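Local coordinates for protein alpha-rhamnosidase (Dictyoglomus thermophilum, PDB 6I60) that probably hydrolyses terminal non-reducing alpha-L-rhamnose residues from alpha-L-rhamnosides, acting as a glycoside hydrolase, at residues Y603-Y608 with L628-Y633; P621-G626 with S720-T725. One frame throughout, in Å; residues are numbered along the deposited sequence.

Contact 1. Residues Y603-Y608 with L628-Y633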
loop_
_atom_site.group_PDB
_atom_site.type_symbol
_atom_site.label_atom_id
_atom_site.label_comp_id
_atom_site.label_asym_id
_atom_site.label_seq_id
_atom_site.Cartn_x
_atom_site.Cartn_y
_atom_site.Cartn_z
ATOM N N TYR A 603 -14.553 30.918 -4.740
ATOM C CA TYR A 603 -14.898 29.697 -4.006
ATOM C C TYR A 603 -15.519 28.491 -4.670
ATOM O O TYR A 603 -15.805 27.542 -4.003
ATOM C CB TYR A 603 -15.758 30.053 -2.823
ATOM C CG TYR A 603 -15.184 31.143 -1.996
ATOM C CD1 TYR A 603 -15.668 32.417 -2.086
ATOM C CD2 TYR A 603 -14.157 30.904 -1.125
ATOM C CE1 TYR A 603 -15.142 33.431 -1.327
ATOM C CE2 TYR A 603 -13.626 31.909 -0.359
ATOM C CZ TYR A 603 -14.126 33.170 -0.472
ATOM O OH TYR A 603 -13.612 34.182 0.281
ATOM N N ILE A 604 -15.770 28.540 -5.958
ATOM C CA ILE A 604 -16.316 27.389 -6.665
ATOM C C ILE A 604 -15.260 27.001 -7.687
ATOM O O ILE A 604 -15.011 27.743 -8.646
ATOM C CB ILE A 604 -17.674 27.691 -7.321
ATOM C CG1 ILE A 604 -18.725 27.980 -6.249
ATOM C CG2 ILE A 604 -18.156 26.524 -8.172
ATOM C CD1 ILE A 604 -18.455 29.224 -5.449
ATOM N N VAL A 605 -14.586 25.877 -7.447
ATOM C CA VAL A 605 -13.545 25.400 -8.352
ATOM C C VAL A 605 -14.252 24.766 -9.547
ATOM O O VAL A 605 -14.710 23.625 -9.483
ATOM C CB VAL A 605 -12.589 24.422 -7.667
ATOM C CG1 VAL A 605 -11.584 25.171 -6.812
ATOM C CG2 VAL A 605 -13.359 23.475 -6.802
ATOM N N SER A 606 -14.361 25.521 -10.638
ATOM C CA SER A 606 -15.000 25.010 -11.840
ATOM C C SER A 606 -14.120 24.025 -12.595
ATOM O O SER A 606 -14.633 23.274 -13.430
ATOM C CB SER A 606 -15.386 26.169 -12.761
ATOM O OG SER A 606 -15.537 25.721 -14.096
ATOM N N PHE A 607 -12.818 24.010 -12.325
ATOM C CA PHE A 607 -11.910 23.120 -13.034
ATOM C C PHE A 607 -12.053 21.695 -12.515
ATOM O O PHE A 607 -12.038 21.459 -11.304
ATOM C CB PHE A 607 -10.461 23.588 -12.885
ATOM C CG PHE A 607 -9.448 22.556 -13.305
ATOM C CD1 PHE A 607 -8.597 21.978 -12.374
ATOM C CD2 PHE A 607 -9.354 22.155 -14.631
ATOM C CE1 PHE A 607 -7.668 21.025 -12.759
ATOM C CE2 PHE A 607 -8.427 21.202 -15.020
ATOM C CZ PHE A 607 -7.583 20.636 -14.084
ATOM N N TYR A 608 -12.194 20.751 -13.441
ATOM C CA TYR A 608 -12.215 19.334 -13.116
ATOM C C TYR A 608 -11.977 18.553 -14.398
ATOM O O TYR A 608 -12.356 18.992 -15.487
ATOM C CB TYR A 608 -13.540 18.913 -12.468
ATOM C CG TYR A 608 -14.663 18.676 -13.450
ATOM C CD1 TYR A 608 -15.413 19.735 -13.942
ATOM C CD2 TYR A 608 -14.980 17.392 -13.882
ATOM C CE1 TYR A 608 -16.443 19.527 -14.840
ATOM C CE2 TYR A 608 -16.008 17.174 -14.782
ATOM C CZ TYR A 608 -16.738 18.245 -15.256
ATOM O OH TYR A 608 -17.764 18.038 -16.150
ATOM N N LEU A 628 -19.188 20.264 -8.558
ATOM C CA LEU A 628 -19.625 19.994 -7.193
ATOM C C LEU A 628 -18.634 19.081 -6.483
ATOM O O LEU A 628 -18.268 19.322 -5.328
ATOM C CB LEU A 628 -21.020 19.367 -7.204
ATOM C CG LEU A 628 -21.796 19.284 -5.886
ATOM C CD1 LEU A 628 -23.248 19.671 -6.097
ATOM C CD2 LEU A 628 -21.698 17.895 -5.276
ATOM N N THR A 629 -18.193 18.023 -7.168
ATOM C CA THR A 629 -17.152 17.156 -6.622
ATOM C C THR A 629 -15.865 17.928 -6.355
ATOM O O THR A 629 -15.190 17.673 -5.352
ATOM C CB THR A 629 -16.877 15.993 -7.580
ATOM O OG1 THR A 629 -18.124 15.499 -8.106
ATOM C CG2 THR A 629 -16.166 14.861 -6.870
ATOM N N SER A 630 -15.526 18.896 -7.214
ATOM C CA SER A 630 -14.286 19.646 -7.031
ATOM C C SER A 630 -14.382 20.569 -5.825
ATOM O O SER A 630 -13.447 20.657 -5.020
ATOM C CB SER A 630 -13.966 20.441 -8.292
ATOM O OG SER A 630 -13.166 19.684 -9.176
ATOM N N THR A 631 -15.503 21.280 -5.694
ATOM C CA THR A 631 -15.712 22.123 -4.523
ATOM C C THR A 631 -15.881 21.286 -3.265
ATOM O O THR A 631 -15.522 21.734 -2.170
ATOM C CB THR A 631 -16.924 23.027 -4.743
ATOM O OG1 THR A 631 -16.868 23.586 -6.063
ATOM C CG2 THR A 631 -16.942 24.155 -3.731
ATOM N N PHE A 632 -16.418 20.071 -3.402
ATOM C CA PHE A 632 -16.505 19.156 -2.267
ATOM C C PHE A 632 -15.126 18.877 -1.686
ATOM O O PHE A 632 -14.951 18.852 -0.461
ATOM C CB PHE A 632 -17.189 17.858 -2.705
ATOM C CG PHE A 632 -17.046 16.722 -1.725
ATOM C CD1 PHE A 632 -16.026 15.792 -1.863
ATOM C CD2 PHE A 632 -17.947 16.568 -0.684
ATOM C CE1 PHE A 632 -15.899 14.743 -0.969
ATOM C CE2 PHE A 632 -17.827 15.517 0.209
ATOM C CZ PHE A 632 -16.801 14.605 0.067
ATOM N N TYR A 633 -14.130 18.674 -2.550
ATOM C CA TYR A 633 -12.779 18.395 -2.082
ATOM C C TYR A 633 -12.009 19.659 -1.733
ATOM O O TYR A 633 -11.022 19.582 -0.993
ATOM C CB TYR A 633 -12.021 17.578 -3.131
ATOM C CG TYR A 633 -12.276 16.091 -3.013
ATOM C CD1 TYR A 633 -11.704 15.350 -1.986
ATOM C CD2 TYR A 633 -13.103 15.431 -3.914
ATOM C CE1 TYR A 633 -11.938 13.992 -1.865
ATOM C CE2 TYR A 633 -13.342 14.070 -3.804
ATOM C CZ TYR A 633 -12.756 13.357 -2.775
ATOM O OH TYR A 633 -12.987 12.005 -2.651
#
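Tyr608 meets Ser630 through CB, which lies 3.4 Å from Ser630 OG, while its ring leads off from the helix with Ser606 O at its edge, in plane. The Tyr603 ring also leads away, toward Leu660 and Lys663 of helix 651-672, its side chain about 4 Å (nearest atoms) from a bound 2-(2-ethoxyethoxy)ethanol. On the helix, Phe632 CD1 sits over one face of the Tyr633 ring, offset toward the rim, and neither ring meets 603-608. Across the contact itself, Val605, Ser630 and Thr631 bury most of the area. Val605 sends CG2 down onto the helix backbone, 3.3 Å from Thr631 N, with Ser630 CB 3.4 Å from the same methyl. Thr631 lies across from Ile604, whose CG2 is 3.8 Å from Thr631 OG1, and turns its own CG2 to Tyr603 O at 3.6 Å. Its hydroxyl is held beside the backbone N (chi1 -45°), which suits its hydrogen bond to Glu627 O, one turn back. Ser630 OG donates to Phe607 O over 3.0 Å, with a C=O...donor angle of 144° and a tilt of 19° from the carbonyl plane. Replacing Ser630 by alanine would probably leave Phe607 O without this donor and the loop tied here by van der Waals contact alone. The chemistry thus implies one hydrogen bond beside a valine methyl packed on the helix backbone, joining the loop after helix 586-599 to helix 626-648 in the six-hairpin glycosidase domain.

Contact 2. Residues P621-G626 with S720-T725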
loop_
_atom_site.group_PDB
_atom_site.type_symbol
_atom_site.label_atom_id
_atom_site.label_comp_id
_atom_site.label_asym_id
_atom_site.label_seq_id
_atom_site.Cartn_x
_atom_site.Cartn_y
_atom_site.Cartn_z
ATOM N N PRO A 621 -18.872 12.014 -15.792
ATOM C CA PRO A 621 -20.124 12.053 -15.022
ATOM C C PRO A 621 -21.303 12.531 -15.860
ATOM O O PRO A 621 -21.197 13.484 -16.634
ATOM C CB PRO A 621 -19.808 13.033 -13.885
ATOM C CG PRO A 621 -18.316 13.006 -13.763
ATOM C CD PRO A 621 -17.797 12.792 -15.152
ATOM N N LYS A 622 -22.441 11.849 -15.698
ATOM C CA LYS A 622 -23.644 12.191 -16.450
ATOM C C LYS A 622 -24.445 13.312 -15.805
ATOM O O LYS A 622 -25.283 13.919 -16.479
ATOM C CB LYS A 622 -24.553 10.971 -16.599
ATOM C CG LYS A 622 -23.830 9.643 -16.614
ATOM C CD LYS A 622 -24.796 8.487 -16.811
ATOM C CE LYS A 622 -25.750 8.349 -15.637
ATOM N NZ LYS A 622 -25.338 7.255 -14.710
ATOM N N ASP A 623 -24.217 13.590 -14.525
ATOM C CA ASP A 623 -24.993 14.575 -13.787
ATOM C C ASP A 623 -24.360 15.960 -13.788
ATOM O O ASP A 623 -24.873 16.858 -13.113
ATOM C CB ASP A 623 -25.194 14.103 -12.344
ATOM C CG ASP A 623 -23.944 13.474 -11.760
ATOM O OD1 ASP A 623 -22.912 13.435 -12.462
ATOM O OD2 ASP A 623 -23.992 13.017 -10.599
ATOM N N ASN A 624 -23.268 16.153 -14.531
ATOM C CA ASN A 624 -22.529 17.416 -14.543
ATOM C C ASN A 624 -22.158 17.839 -13.123
ATOM O O ASN A 624 -22.360 18.984 -12.710
ATOM C CB ASN A 624 -23.321 18.512 -15.257
ATOM C CG ASN A 624 -23.230 18.403 -16.764
ATOM O OD1 ASN A 624 -22.757 17.397 -17.295
ATOM N ND2 ASN A 624 -23.683 19.438 -17.462
ATOM N N SER A 625 -21.613 16.886 -12.369
ATOM C CA SER A 625 -21.289 17.075 -10.963
ATOM C C SER A 625 -19.813 17.366 -10.727
ATOM O O SER A 625 -19.391 17.458 -9.571
ATOM C CB SER A 625 -21.705 15.839 -10.160
ATOM O OG SER A 625 -20.998 14.685 -10.589
ATOM N N GLY A 626 -19.023 17.516 -11.792
ATOM C CA GLY A 626 -17.593 17.713 -11.618
ATOM C C GLY A 626 -17.258 18.938 -10.787
ATOM O O GLY A 626 -16.365 18.896 -9.937
ATOM N N SER A 720 -28.818 13.621 -8.998
ATOM C CA SER A 720 -28.269 12.276 -8.973
ATOM C C SER A 720 -27.944 11.875 -7.538
ATOM O O SER A 720 -28.085 12.660 -6.597
ATOM C CB SER A 720 -27.026 12.190 -9.859
ATOM O OG SER A 720 -25.948 12.907 -9.282
ATOM N N GLN A 721 -27.508 10.623 -7.378
ATOM C CA GLN A 721 -27.011 10.181 -6.081
ATOM C C GLN A 721 -25.705 10.882 -5.729
ATOM O O GLN A 721 -25.505 11.296 -4.581
ATOM C CB GLN A 721 -26.819 8.665 -6.078
ATOM C CG GLN A 721 -28.107 7.873 -5.956
ATOM C CD GLN A 721 -27.909 6.401 -6.260
ATOM O OE1 GLN A 721 -26.787 5.895 -6.233
ATOM N NE2 GLN A 721 -29.003 5.705 -6.554
ATOM N N THR A 722 -24.808 11.024 -6.708
ATOM C CA THR A 722 -23.539 11.706 -6.469
ATOM C C THR A 722 -23.765 13.136 -5.995
ATOM O O THR A 722 -23.042 13.631 -5.122
ATOM C CB THR A 722 -22.689 11.683 -7.743
ATOM O OG1 THR A 722 -22.439 10.324 -8.129
ATOM C CG2 THR A 722 -21.361 12.397 -7.530
ATOM N N LEU A 723 -24.783 13.805 -6.538
ATOM C CA LEU A 723 -25.046 15.197 -6.194
ATOM C C LEU A 723 -25.553 15.377 -4.770
ATOM O O LEU A 723 -25.569 16.510 -4.281
ATOM C CB LEU A 723 -26.056 15.797 -7.176
ATOM C CG LEU A 723 -25.541 16.129 -8.580
ATOM C CD1 LEU A 723 -26.696 16.323 -9.551
ATOM C CD2 LEU A 723 -24.649 17.361 -8.552
ATOM N N ASN A 724 -25.954 14.307 -4.090
ATOM C CA ASN A 724 -26.563 14.429 -2.773
ATOM C C ASN A 724 -25.760 13.791 -1.647
ATOM O O ASN A 724 -25.803 14.299 -0.525
ATOM C CB ASN A 724 -27.975 13.822 -2.781
ATOM C CG ASN A 724 -29.040 14.832 -3.165
ATOM O OD1 ASN A 724 -28.792 16.036 -3.190
ATOM N ND2 ASN A 724 -30.236 14.343 -3.467
ATOM N N THR A 725 -25.040 12.694 -1.904
ATOM C CA THR A 725 -24.256 12.073 -0.838
ATOM C C THR A 725 -23.063 12.932 -0.441
ATOM O O THR A 725 -22.630 12.890 0.716
ATOM C CB THR A 725 -23.773 10.682 -1.256
ATOM O OG1 THR A 725 -22.735 10.805 -2.237
ATOM C CG2 THR A 725 -24.908 9.867 -1.833
#
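Asp623 and Ser720 join a loop of the six-hairpin glycosidase domain to a capped helix start, since Ser720 makes a capping bond at the turn leading into helix 722-729. Along Asp623, CB comes first: it packs 3.6 Å from Ser720 CB and 3.9 Å from Leu723 CD1. A chi1 of 41° sets CG between the backbone N and the carbonyl carbon, which places the carboxylate so that OD1 stays with Ser625 while OD2 reaches Ser720. Ser625 OG donates to OD1 over 3.0 Å from above the carboxylate plane, 52° out of it, and Gln615 NE2 adds a weak bond to the same oxygen. OD2 lies 3.4 Å from Thr722 CB and accepts from Ser720 OG. The modelled separation of 2.4 Å between Asp623 OD2 and Ser720 OG is very short, and at this resolution its exact value is doubtful. Beside this polar link, Leu723 CD2 packs on Ser625 CB at 3.7 Å. Lys622, just before Asp623, forms a salt bridge with Asp758. The same Ser720 OG also accepts from Leu723 N over 3.1 Å, at an N-H...O angle of 150°.

Overall arrangement
Contacts 1 and 2 lie with their centres 12 Å apart, on the same side of the chain's centre and about 28 and 29 Å from it, both within the six-hairpin glycosidase domain, the (alpha/alpha)6-barrel catalytic domain of this family. In sequence the segments interleave: 603-608, 621-626, 628-633, then 720-725. The long loop between helices 586-599 and 626-648 is thereby fastened twice, its beginning to helix 626-648 and its end to the start of helix 722-729. The contacts also touch directly, Tyr608 CD2 lying 3.5 Å from Gly626 CA and Leu628 CD1 3.7 Å from Leu723 CD2. The loop is thus pinned against two helices of the domain, which also pack on each other.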